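Local coordinates for sugar kinase, pfkB family (Thermotoga maritima, PDB 2AJR), which probably phosphorylates a sugar phosphate such as fructose 1-phosphate with ATP, as a magnesium-binding member of the PfkB (ribokinase-like) carbohydrate kinase family, at residues Met13-Leu19 against Pro67-Phe73; Ala210-Gly214 against Leu226-Leu230; Leu302-Arg306 against Glu321-Phe325. All blocks are in the same frame, centred on the assembly; numbering follows the deposited sequence.

Contact 1 (Met13-Leu19 against Pro67-Phe73); sequences MVLTVTL and PSVATGF
Thr-71 and Val-17 sit side by side on two neighbouring parallel strands, 14-18 and 68-71, in the central sheet of the ribokinase-like fold. Their CG2 methyls meet at 3.6 Å, and the CG2 of Thr-71 is also approached by Leu-15 CD1, at 3.8 Å. With OG1 turned opposite its own backbone N (chi1 -164°), Thr-71 hands its hydroxyl to Asn-96 O on strand 93-100 and its methyl to Val-17. Helix 130-144 packs over this face through Tyr-140 and Phe-136. Val-69, next along the same face, places CG2 4.1 Å from the selenium of Met-13, a selenomethionine whose side chain is poorly ordered.

The backbone ladder runs through Val-69 and Thr-71, each of which donates its N-H to one residue of strand 14-18 and accepts from another. The straightest of the four bonds, Thr-71 N to Thr-16 O, has an angle of 174° at the hydrogen. On the other face, Thr-16 OG1 bonds to Ser-58 of helix 53-63, and Ser-68 OG shares that partner. A water beside Thr-16 bonds to its OG1 and to Thr-18 OG1, and it donates to Thr-71 O at 2.9 Å.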
HETATM    1  N   MSE A  13     -21.207 -25.736 -12.240  1.00 60.46           N
HETATM    2  CA  MSE A  13     -20.797 -24.855 -11.131  1.00 59.45           C
HETATM    3  C   MSE A  13     -19.288 -25.048 -10.908  1.00 51.93           C
HETATM    4  O   MSE A  13     -18.786 -26.176 -10.928  1.00 50.01           O
HETATM    5  CB  MSE A  13     -21.599 -25.185  -9.863  1.00 58.30           C
HETATM    6  CG  MSE A  13     -20.940 -24.835  -8.510  1.00 62.71           C
HETATM    7 SE   MSE A  13     -21.505 -23.130  -7.591  1.00 77.23          SE
HETATM    8  CE  MSE A  13     -23.511 -23.539  -7.413  1.00 68.00           C
ATOM      9  N   VAL A  14     -18.577 -23.943 -10.694  1.00 45.78           N
ATOM     10  CA  VAL A  14     -17.120 -23.938 -10.669  1.00 40.35           C
ATOM     11  C   VAL A  14     -16.601 -23.683  -9.262  1.00 37.52           C
ATOM     12  O   VAL A  14     -17.189 -22.911  -8.510  1.00 36.90           O
ATOM     13  CB  VAL A  14     -16.572 -22.842 -11.621  1.00 40.45           C
ATOM     14  CG1 VAL A  14     -15.042 -22.824 -11.641  1.00 35.84           C
ATOM     15  CG2 VAL A  14     -17.133 -23.021 -13.032  1.00 39.33           C
ATOM     16  N   LEU A  15     -15.492 -24.337  -8.919  1.00 35.21           N
ATOM     17  CA  LEU A  15     -14.733 -24.058  -7.695  1.00 32.57           C
ATOM     18  C   LEU A  15     -13.417 -23.379  -8.060  1.00 32.51           C
ATOM     19  O   LEU A  15     -12.646 -23.947  -8.837  1.00 32.07           O
ATOM     20  CB  LEU A  15     -14.422 -25.361  -6.953  1.00 32.89           C
ATOM     21  CG  LEU A  15     -13.404 -25.328  -5.795  1.00 34.18           C
ATOM     22  CD1 LEU A  15     -13.914 -24.441  -4.660  1.00 28.07           C
ATOM     23  CD2 LEU A  15     -13.070 -26.727  -5.290  1.00 30.75           C
ATOM     24  N   THR A  16     -13.153 -22.195  -7.499  1.00 29.90           N
ATOM     25  CA  THR A  16     -11.862 -21.536  -7.677  1.00 29.65           C
ATOM     26  C   THR A  16     -11.097 -21.577  -6.354  1.00 31.53           C
ATOM     27  O   THR A  16     -11.653 -21.292  -5.284  1.00 30.93           O
ATOM     28  CB  THR A  16     -11.976 -20.066  -8.167  1.00 29.64           C
ATOM     29  OG1 THR A  16     -12.520 -19.229  -7.133  1.00 27.66           O
ATOM     30  CG2 THR A  16     -12.848 -19.972  -9.392  1.00 25.87           C
ATOM     31  N   VAL A  17      -9.818 -21.945  -6.445  1.00 31.67           N
ATOM     32  CA  VAL A  17      -8.941 -22.025  -5.298  1.00 30.24           C
ATOM     33  C   VAL A  17      -7.888 -20.948  -5.437  1.00 30.65           C
ATOM     34  O   VAL A  17      -7.199 -20.889  -6.440  1.00 31.69           O
ATOM     35  CB  VAL A  17      -8.234 -23.367  -5.265  1.00 32.21           C
ATOM     36  CG1 VAL A  17      -7.109 -23.366  -4.197  1.00 21.40           C
ATOM     37  CG2 VAL A  17      -9.260 -24.485  -5.048  1.00 27.46           C
ATOM     38  N   THR A  18      -7.769 -20.105  -4.424  1.00 30.56           N
ATOM     39  CA  THR A  18      -6.780 -19.026  -4.395  1.00 30.66           C
ATOM     40  C   THR A  18      -6.117 -19.094  -3.032  1.00 29.80           C
ATOM     41  O   THR A  18      -6.589 -18.504  -2.069  1.00 32.77           O
ATOM     42  CB  THR A  18      -7.458 -17.646  -4.557  1.00 32.48           C
ATOM     43  OG1 THR A  18      -8.276 -17.649  -5.734  1.00 36.35           O
ATOM     44  CG2 THR A  18      -6.427 -16.536  -4.621  1.00 27.85           C
ATOM     45  N   LEU A  19      -5.038 -19.846  -2.928  1.00 29.84           N
ATOM     46  CA  LEU A  19      -4.422 -20.060  -1.641  1.00 29.03           C
ATOM     47  C   LEU A  19      -3.824 -18.782  -1.093  1.00 29.66           C
ATOM     48  O   LEU A  19      -3.682 -18.644   0.127  1.00 30.88           O
ATOM     49  CB  LEU A  19      -3.382 -21.176  -1.719  1.00 27.49           C
ATOM     50  CG  LEU A  19      -3.973 -22.556  -2.027  1.00 28.22           C
ATOM     51  CD1 LEU A  19      -2.958 -23.648  -1.738  1.00 22.39           C
ATOM     52  CD2 LEU A  19      -5.257 -22.809  -1.236  1.00 20.33           C
ATOM     53  N   PRO A  67     -21.856 -19.056 -12.022  1.00 31.59           N
ATOM     54  CA  PRO A  67     -21.582 -18.983 -10.592  1.00 30.38           C
ATOM     55  C   PRO A  67     -20.343 -19.762 -10.206  1.00 32.09           C
ATOM     56  O   PRO A  67     -19.921 -20.670 -10.941  1.00 32.53           O
ATOM     57  CB  PRO A  67     -22.825 -19.605  -9.954  1.00 31.73           C
ATOM     58  CG  PRO A  67     -23.435 -20.469 -11.006  1.00 30.94           C
ATOM     59  CD  PRO A  67     -22.950 -19.996 -12.339  1.00 30.98           C
ATOM     60  N   SER A  68     -19.735 -19.389  -9.083  1.00 31.44           N
ATOM     61  CA  SER A  68     -18.600 -20.136  -8.575  1.00 32.46           C
ATOM     62  C   SER A  68     -18.585 -20.128  -7.062  1.00 33.06           C
ATOM     63  O   SER A  68     -19.169 -19.246  -6.450  1.00 34.44           O
ATOM     64  CB  SER A  68     -17.270 -19.573  -9.123  1.00 34.30           C
ATOM     65  OG  SER A  68     -17.158 -18.150  -8.979  1.00 36.55           O
ATOM     66  N   VAL A  69     -17.927 -21.125  -6.471  1.00 33.72           N
ATOM     67  CA  VAL A  69     -17.477 -21.045  -5.080  1.00 33.41           C
ATOM     68  C   VAL A  69     -16.001 -20.677  -5.058  1.00 33.12           C
ATOM     69  O   VAL A  69     -15.188 -21.312  -5.736  1.00 33.76           O
ATOM     70  CB  VAL A  69     -17.644 -22.369  -4.334  1.00 35.39           C
ATOM     71  CG1 VAL A  69     -17.077 -22.248  -2.907  1.00 35.37           C
ATOM     72  CG2 VAL A  69     -19.112 -22.765  -4.306  1.00 33.50           C
ATOM     73  N   ALA A  70     -15.661 -19.644  -4.289  1.00 32.24           N
ATOM     74  CA  ALA A  70     -14.281 -19.198  -4.157  1.00 31.52           C
ATOM     75  C   ALA A  70     -13.731 -19.673  -2.821  1.00 32.22           C
ATOM     76  O   ALA A  70     -14.304 -19.370  -1.775  1.00 34.19           O
ATOM     77  CB  ALA A  70     -14.193 -17.682  -4.246  1.00 29.71           C
ATOM     78  N   THR A  71     -12.621 -20.410  -2.850  1.00 30.82           N
ATOM     79  CA  THR A  71     -11.964 -20.831  -1.621  1.00 29.46           C
ATOM     80  C   THR A  71     -10.462 -20.462  -1.568  1.00 29.29           C
ATOM     81  O   THR A  71      -9.891 -19.999  -2.556  1.00 26.85           O
ATOM     82  CB  THR A  71     -12.149 -22.342  -1.386  1.00 28.97           C
ATOM     83  OG1 THR A  71     -11.818 -22.634  -0.019  1.00 29.83           O
ATOM     84  CG2 THR A  71     -11.278 -23.141  -2.323  1.00 23.34           C
ATOM     85  N   GLY A  72      -9.856 -20.673  -0.394  1.00 28.04           N
ATOM     86  CA  GLY A  72      -8.511 -20.197  -0.092  1.00 29.04           C
ATOM     87  C   GLY A  72      -8.325 -19.813   1.376  1.00 29.57           C
ATOM     88  O   GLY A  72      -9.062 -20.268   2.251  1.00 30.24           O
ATOM     89  N   PHE A  73      -7.331 -18.974   1.650  1.00 29.31           N
ATOM     90  CA  PHE A  73      -7.115 -18.473   3.002  1.00 29.22           C
ATOM     91  C   PHE A  73      -7.294 -16.967   3.009  1.00 28.41           C
ATOM     92  O   PHE A  73      -6.825 -16.302   2.113  1.00 30.32           O
ATOM     93  CB  PHE A  73      -5.709 -18.806   3.492  1.00 29.43           C
ATOM     94  CG  PHE A  73      -5.391 -20.267   3.491  1.00 30.06           C
ATOM     95  CD1 PHE A  73      -5.965 -21.112   4.428  1.00 32.75           C
ATOM     96  CD2 PHE A  73      -4.507 -20.798   2.570  1.00 29.19           C
ATOM     97  CE1 PHE A  73      -5.679 -22.471   4.433  1.00 28.55           C
ATOM     98  CE2 PHE A  73      -4.218 -22.162   2.574  1.00 34.48           C
ATOM     99  CZ  PHE A  73      -4.813 -22.995   3.509  1.00 30.23           C
TER
HETATM  100  O   HOH W   1     -10.589 -18.446  -4.860  1.00 23.08           O

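Contact 2 (Ala210-Gly214 against Leu226-Leu230)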
ATOM      1  N   ALA A 210      14.271 -20.078 -14.449  1.00 53.06           N
ATOM      2  CA  ALA A 210      14.635 -21.493 -14.268  1.00 51.85           C
ATOM      3  C   ALA A 210      14.249 -22.360 -15.460  1.00 50.13           C
ATOM      4  O   ALA A 210      13.337 -22.030 -16.197  1.00 50.90           O
ATOM      5  CB  ALA A 210      13.956 -22.037 -13.016  1.00 51.34           C
ATOM      6  N   SER A 211      14.933 -23.482 -15.642  1.00 49.13           N
ATOM      7  CA  SER A 211      14.492 -24.492 -16.604  1.00 47.94           C
ATOM      8  C   SER A 211      13.213 -25.152 -16.080  1.00 46.94           C
ATOM      9  O   SER A 211      12.978 -25.222 -14.876  1.00 46.81           O
ATOM     10  CB  SER A 211      15.580 -25.544 -16.869  1.00 47.60           C
ATOM     11  OG  SER A 211      15.661 -26.522 -15.842  1.00 46.78           O
ATOM     12  N   PHE A 212      12.385 -25.628 -16.993  1.00 45.74           N
ATOM     13  CA  PHE A 212      11.096 -26.173 -16.630  1.00 45.42           C
ATOM     14  C   PHE A 212      10.884 -27.480 -17.389  1.00 45.08           C
ATOM     15  O   PHE A 212      10.952 -27.502 -18.615  1.00 45.84           O
ATOM     16  CB  PHE A 212      10.014 -25.137 -16.945  1.00 44.28           C
ATOM     17  CG  PHE A 212       8.613 -25.567 -16.596  1.00 44.35           C
ATOM     18  CD1 PHE A 212       8.359 -26.443 -15.554  1.00 34.49           C
ATOM     19  CD2 PHE A 212       7.535 -25.053 -17.302  1.00 47.36           C
ATOM     20  CE1 PHE A 212       7.058 -26.824 -15.255  1.00 45.07           C
ATOM     21  CE2 PHE A 212       6.226 -25.427 -16.997  1.00 40.35           C
ATOM     22  CZ  PHE A 212       5.991 -26.309 -15.986  1.00 41.60           C
ATOM     23  N   LEU A 213      10.668 -28.567 -16.650  1.00 43.69           N
ATOM     24  CA  LEU A 213      10.562 -29.917 -17.221  1.00 43.64           C
ATOM     25  C   LEU A 213      11.705 -30.255 -18.195  1.00 43.64           C
ATOM     26  O   LEU A 213      11.490 -30.883 -19.237  1.00 44.19           O
ATOM     27  CB  LEU A 213       9.208 -30.097 -17.918  1.00 43.57           C
ATOM     28  CG  LEU A 213       7.939 -29.912 -17.095  1.00 37.49           C
ATOM     29  CD1 LEU A 213       6.742 -30.019 -18.018  1.00 31.06           C
ATOM     30  CD2 LEU A 213       7.852 -30.935 -15.972  1.00 33.79           C
ATOM     31  N   GLY A 214      12.912 -29.814 -17.858  1.00 42.97           N
ATOM     32  CA  GLY A 214      14.087 -30.065 -18.678  1.00 42.15           C
ATOM     33  C   GLY A 214      14.303 -29.100 -19.830  1.00 42.34           C
ATOM     34  O   GLY A 214      15.278 -29.247 -20.563  1.00 44.40           O
ATOM     35  N   LEU A 226       7.894 -27.453 -24.643  1.00 34.77           N
ATOM     36  CA  LEU A 226       7.239 -27.395 -23.334  1.00 35.18           C
ATOM     37  C   LEU A 226       5.720 -27.632 -23.437  1.00 33.95           C
ATOM     38  O   LEU A 226       5.141 -28.379 -22.650  1.00 34.03           O
ATOM     39  CB  LEU A 226       7.527 -26.069 -22.634  1.00 35.12           C
ATOM     40  CG  LEU A 226       6.836 -25.935 -21.266  1.00 37.17           C
ATOM     41  CD1 LEU A 226       7.439 -26.932 -20.266  1.00 20.82           C
ATOM     42  CD2 LEU A 226       6.909 -24.466 -20.764  1.00 34.71           C
ATOM     43  N   ALA A 227       5.083 -27.000 -24.410  1.00 33.74           N
ATOM     44  CA  ALA A 227       3.665 -27.225 -24.642  1.00 33.69           C
ATOM     45  C   ALA A 227       3.399 -28.702 -24.915  1.00 33.61           C
ATOM     46  O   ALA A 227       2.418 -29.244 -24.439  1.00 32.49           O
ATOM     47  CB  ALA A 227       3.172 -26.380 -25.788  1.00 33.06           C
ATOM     48  N   GLU A 228       4.288 -29.353 -25.661  1.00 34.94           N
ATOM     49  CA  GLU A 228       4.104 -30.766 -26.038  1.00 36.09           C
ATOM     50  C   GLU A 228       4.271 -31.733 -24.858  1.00 35.88           C
ATOM     51  O   GLU A 228       3.473 -32.669 -24.719  1.00 34.88           O
ATOM     52  CB  GLU A 228       5.046 -31.152 -27.181  1.00 35.90           C
ATOM     53  CG  GLU A 228       4.699 -30.501 -28.514  1.00 36.62           C
ATOM     54  CD  GLU A 228       5.620 -30.937 -29.670  1.00 39.18           C
ATOM     55  OE1 GLU A 228       6.865 -30.973 -29.505  1.00 43.40           O
ATOM     56  OE2 GLU A 228       5.087 -31.229 -30.766  1.00 43.63           O
ATOM     57  N   LYS A 229       5.286 -31.492 -24.012  1.00 36.96           N
ATOM     58  CA  LYS A 229       5.512 -32.276 -22.778  1.00 37.34           C
ATOM     59  C   LYS A 229       4.327 -32.208 -21.818  1.00 36.94           C
ATOM     60  O   LYS A 229       3.919 -33.213 -21.232  1.00 37.75           O
ATOM     61  CB  LYS A 229       6.751 -31.778 -22.024  1.00 38.38           C
ATOM     62  CG  LYS A 229       8.056 -31.960 -22.748  1.00 40.77           C
ATOM     63  CD  LYS A 229       9.202 -32.227 -21.784  1.00 49.15           C
ATOM     64  CE  LYS A 229      10.463 -32.711 -22.510  1.00 49.08           C
ATOM     65  NZ  LYS A 229      11.226 -33.646 -21.645  1.00 53.97           N
ATOM     66  N   LEU A 230       3.801 -31.004 -21.637  1.00 35.56           N
ATOM     67  CA  LEU A 230       2.625 -30.811 -20.808  1.00 34.45           C
ATOM     68  C   LEU A 230       1.417 -31.484 -21.428  1.00 34.50           C
ATOM     69  O   LEU A 230       0.565 -31.978 -20.722  1.00 36.00           O
ATOM     70  CB  LEU A 230       2.338 -29.326 -20.620  1.00 33.85           C
ATOM     71  CG  LEU A 230       3.397 -28.528 -19.857  1.00 34.67           C
ATOM     72  CD1 LEU A 230       3.142 -27.043 -20.038  1.00 29.88           C
ATOM     73  CD2 LEU A 230       3.426 -28.907 -18.360  1.00 30.20           C
TER
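Leu-213 and Phe-212 pack from a loop against one flank of helix 220-233, a loop-on-helix contact at the periphery of the ribokinase-like α/β fold. No hydrogen bond joins segments 210-214 and 226-230. The small interface illustrates how consecutive loop residues can share a helical surface mainly through hydrocarbon.

The apolar contacts centre on two leucines one helical turn apart, Leu-226 and Leu-230, whose backbones are linked by the Leu-230 N to Leu-226 O hydrogen bond. Leu-213 directs CD1 at both: it lies 3.5 Å from Leu-230 CD2 and 3.9 Å from Leu-226 CD1, and its side chain runs at about a right angle to each. Leu-226 in turn brings both of its methyls obliquely to the CD2 corner of the Phe-212 ring, with CD1 3.5 Å and CD2 3.6 Å from Phe-212 CD2. This fork is reached because CG of Leu-226 stands opposite its backbone N (chi1 179°), which carries the two methyls out toward the loop. The aromatic ring is met more distantly by Leu-230 CD2. Beyond the helix, Phe-212 also rests on Pro-185 and Leu-188 of helix 185-193, while Leu-230 touches Tyr-192 of that helix, so the cluster fills the junction between two helices and the loop.

Polar groups play a lesser part. The backbone N of Leu-213 is bonded to Glu-189 OE2, which ties the loop to helix 185-193 at the residue whose side chain enters the cluster. At the exposed border, Lys-229 extends its chain past the loop backbone: its CD and its NZ each lie 3.7 Å from Leu-213 O.

Contact 3 (Leu302-Arg306 against Glu321-Phe325); sequences LAATR and EYDHF
Glu-321 takes hydrogen bonds on one carboxylate oxygen from opposite faces of its plane: Arg-306 NH2 reaches OE1 from one side at 3.1 Å, and His-324 ND1 reaches it from the other at 2.9 Å. The arginine meets the carboxylate side-on, since its NE also bonds to Glu-321 OE2, at 3.0 Å. Both oxygens lie close to the guanidinium plane, yet that plane is turned 43° from the carboxylate, so the salt bridge is two-pronged without being flat. Three bonds on two oxygens should restrict rotation of the carboxylate, and the paired arginine probably favours the charged form of Glu-321.

With CG opposite the carbonyl carbon (chi1 -62°), Glu-321 lays CG 3.7 Å from Ala-303 N and against the CB atoms of Leu-302 and Ala-303; a bend at chi2 (-62°) then turns the carboxylate toward Arg-306. Leu-302 CD1 has Phe-325 CD2 as apolar neighbour at 4.2 Å and also touches the backbone oxygen of His-324.

Ala-304 belongs to the magnesium site with His-267, Arg-307 and Glu-309, and His-267 ND1 is hydrogen-bonded to Thr-305 O. The contact joins the C-terminal end of helix 290-304 to the loop between helix 315-319 and strand 325-329, outermost in this chain's sheet. Phe-325, at the start of that strand, packs against Phe-298 of helix 290-304 and Ile-257 of strand 254-259.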
ATOM      1  N   LEU A 302      -7.510 -10.433 -24.439  1.00 34.28           N
ATOM      2  CA  LEU A 302      -7.382  -9.213 -25.215  1.00 34.03           C
ATOM      3  C   LEU A 302      -8.336  -8.178 -24.678  1.00 34.41           C
ATOM      4  O   LEU A 302      -7.958  -7.016 -24.543  1.00 35.65           O
ATOM      5  CB  LEU A 302      -7.640  -9.438 -26.720  1.00 33.59           C
ATOM      6  CG  LEU A 302      -6.456 -10.034 -27.499  1.00 33.62           C
ATOM      7  CD1 LEU A 302      -6.831 -10.311 -28.925  1.00 26.71           C
ATOM      8  CD2 LEU A 302      -5.219  -9.132 -27.430  1.00 28.80           C
ATOM      9  N   ALA A 303      -9.565  -8.598 -24.382  1.00 34.48           N
ATOM     10  CA  ALA A 303     -10.599  -7.690 -23.892  1.00 33.50           C
ATOM     11  C   ALA A 303     -10.147  -7.070 -22.576  1.00 34.41           C
ATOM     12  O   ALA A 303     -10.302  -5.867 -22.363  1.00 36.44           O
ATOM     13  CB  ALA A 303     -11.913  -8.425 -23.706  1.00 33.08           C
ATOM     14  N   ALA A 304      -9.547  -7.877 -21.712  1.00 33.94           N
ATOM     15  CA  ALA A 304      -9.067  -7.383 -20.429  1.00 34.29           C
ATOM     16  C   ALA A 304      -8.062  -6.253 -20.599  1.00 35.12           C
ATOM     17  O   ALA A 304      -8.039  -5.321 -19.794  1.00 38.52           O
ATOM     18  CB  ALA A 304      -8.461  -8.508 -19.609  1.00 32.93           C
ATOM     19  N   THR A 305      -7.252  -6.305 -21.645  1.00 33.08           N
ATOM     20  CA  THR A 305      -6.250  -5.269 -21.850  1.00 33.64           C
ATOM     21  C   THR A 305      -6.827  -3.953 -22.370  1.00 33.52           C
ATOM     22  O   THR A 305      -6.134  -2.952 -22.407  1.00 35.58           O
ATOM     23  CB  THR A 305      -5.184  -5.700 -22.854  1.00 33.95           C
ATOM     24  OG1 THR A 305      -5.704  -5.542 -24.182  1.00 38.13           O
ATOM     25  CG2 THR A 305      -4.774  -7.141 -22.625  1.00 30.10           C
ATOM     26  N   ARG A 306      -8.075  -3.921 -22.794  1.00 34.36           N
ATOM     27  CA  ARG A 306      -8.577  -2.670 -23.375  1.00 36.07           C
ATOM     28  C   ARG A 306      -8.756  -1.557 -22.361  1.00 36.92           C
ATOM     29  O   ARG A 306      -9.022  -0.442 -22.762  1.00 39.17           O
ATOM     30  CB  ARG A 306      -9.886  -2.863 -24.153  1.00 36.13           C
ATOM     31  CG  ARG A 306      -9.800  -3.823 -25.325  1.00 39.85           C
ATOM     32  CD  ARG A 306      -8.486  -3.705 -26.060  1.00 45.84           C
ATOM     33  NE  ARG A 306      -8.390  -4.632 -27.180  1.00 50.86           N
ATOM     34  CZ  ARG A 306      -7.271  -4.858 -27.870  1.00 50.78           C
ATOM     35  NH1 ARG A 306      -6.146  -4.210 -27.579  1.00 49.11           N
ATOM     36  NH2 ARG A 306      -7.281  -5.732 -28.872  1.00 52.10           N
ATOM     37  N   GLU A 321     -13.359  -9.133 -29.846  1.00 38.16           N
ATOM     38  CA  GLU A 321     -11.953  -9.388 -30.039  1.00 39.29           C
ATOM     39  C   GLU A 321     -11.699 -10.521 -31.018  1.00 40.28           C
ATOM     40  O   GLU A 321     -10.543 -10.785 -31.348  1.00 40.22           O
ATOM     41  CB  GLU A 321     -11.286  -9.718 -28.699  1.00 38.91           C
ATOM     42  CG  GLU A 321     -11.345  -8.597 -27.668  1.00 40.80           C
ATOM     43  CD  GLU A 321     -10.633  -7.327 -28.112  1.00 44.93           C
ATOM     44  OE1 GLU A 321      -9.848  -7.366 -29.088  1.00 42.27           O
ATOM     45  OE2 GLU A 321     -10.868  -6.280 -27.474  1.00 45.92           O
ATOM     46  N   TYR A 322     -12.751 -11.192 -31.490  1.00 41.06           N
ATOM     47  CA  TYR A 322     -12.552 -12.312 -32.424  1.00 42.62           C
ATOM     48  C   TYR A 322     -11.893 -11.859 -33.723  1.00 41.91           C
ATOM     49  O   TYR A 322     -11.277 -12.645 -34.432  1.00 41.77           O
ATOM     50  CB  TYR A 322     -13.851 -13.096 -32.664  1.00 44.06           C
ATOM     51  CG  TYR A 322     -13.834 -14.418 -31.917  1.00 50.52           C
ATOM     52  CD1 TYR A 322     -14.175 -14.495 -30.555  1.00 50.78           C
ATOM     53  CD2 TYR A 322     -13.415 -15.593 -32.557  1.00 51.80           C
ATOM     54  CE1 TYR A 322     -14.123 -15.724 -29.865  1.00 49.87           C
ATOM     55  CE2 TYR A 322     -13.366 -16.821 -31.878  1.00 51.63           C
ATOM     56  CZ  TYR A 322     -13.717 -16.883 -30.539  1.00 50.26           C
ATOM     57  OH  TYR A 322     -13.650 -18.104 -29.892  1.00 49.31           O
ATOM     58  N   ASP A 323     -11.990 -10.565 -33.981  1.00 42.01           N
ATOM     59  CA  ASP A 323     -11.403  -9.921 -35.147  1.00 41.68           C
ATOM     60  C   ASP A 323      -9.880  -9.733 -35.070  1.00 39.23           C
ATOM     61  O   ASP A 323      -9.220  -9.607 -36.089  1.00 39.85           O
ATOM     62  CB  ASP A 323     -12.043  -8.531 -35.261  1.00 43.83           C
ATOM     63  CG  ASP A 323     -12.318  -8.118 -36.685  1.00 46.52           C
ATOM     64  OD1 ASP A 323     -11.444  -8.331 -37.569  1.00 48.37           O
ATOM     65  OD2 ASP A 323     -13.415  -7.550 -36.900  1.00 47.58           O
ATOM     66  N   HIS A 324      -9.333  -9.694 -33.864  1.00 37.79           N
ATOM     67  CA  HIS A 324      -7.995  -9.147 -33.637  1.00 36.53           C
ATOM     68  C   HIS A 324      -6.952 -10.200 -33.282  1.00 34.18           C
ATOM     69  O   HIS A 324      -5.991  -9.887 -32.598  1.00 32.56           O
ATOM     70  CB  HIS A 324      -8.037  -8.101 -32.509  1.00 37.11           C
ATOM     71  CG  HIS A 324      -8.999  -6.979 -32.752  1.00 41.36           C
ATOM     72  ND1 HIS A 324     -10.050  -6.700 -31.902  1.00 42.16           N
ATOM     73  CD2 HIS A 324      -9.070  -6.065 -33.749  1.00 44.68           C
ATOM     74  CE1 HIS A 324     -10.723  -5.662 -32.363  1.00 39.06           C
ATOM     75  NE2 HIS A 324     -10.156  -5.262 -33.487  1.00 40.38           N
ATOM     76  N   PHE A 325      -7.130 -11.437 -33.733  1.00 33.02           N
ATOM     77  CA  PHE A 325      -6.079 -12.430 -33.583  1.00 32.49           C
ATOM     78  C   PHE A 325      -6.106 -13.468 -34.684  1.00 31.52           C
ATOM     79  O   PHE A 325      -7.131 -13.664 -35.318  1.00 32.81           O
ATOM     80  CB  PHE A 325      -6.118 -13.080 -32.192  1.00 33.54           C
ATOM     81  CG  PHE A 325      -7.334 -13.922 -31.935  1.00 33.18           C
ATOM     82  CD1 PHE A 325      -7.368 -15.254 -32.327  1.00 33.42           C
ATOM     83  CD2 PHE A 325      -8.424 -13.398 -31.256  1.00 35.53           C
ATOM     84  CE1 PHE A 325      -8.478 -16.044 -32.079  1.00 34.59           C
ATOM     85  CE2 PHE A 325      -9.547 -14.182 -30.991  1.00 37.42           C
ATOM     86  CZ  PHE A 325      -9.573 -15.510 -31.410  1.00 38.34           C
TER

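The three contacts follow one another along the chain without interleaving, and their centres lie 26 to 28 Å apart, with nearest atoms about 16 to 17 Å apart in each pair. What connects them is the large mixed sheet. Contact 1 lies within it, pairing strands 14-18 and 68-75 in its parallel part. Contact 2 lies beside it, on helix 220-233, which leads into strand 236-241. Contact 3 belongs to the far edge, where the end of helix 290-304 meets the loop leading into strand 325-329. Together they sample three levels of a ribokinase-like kinase: strand pairing in the core, loop packing at the periphery, and a salt bridge just beyond a helix end, near the magnesium site.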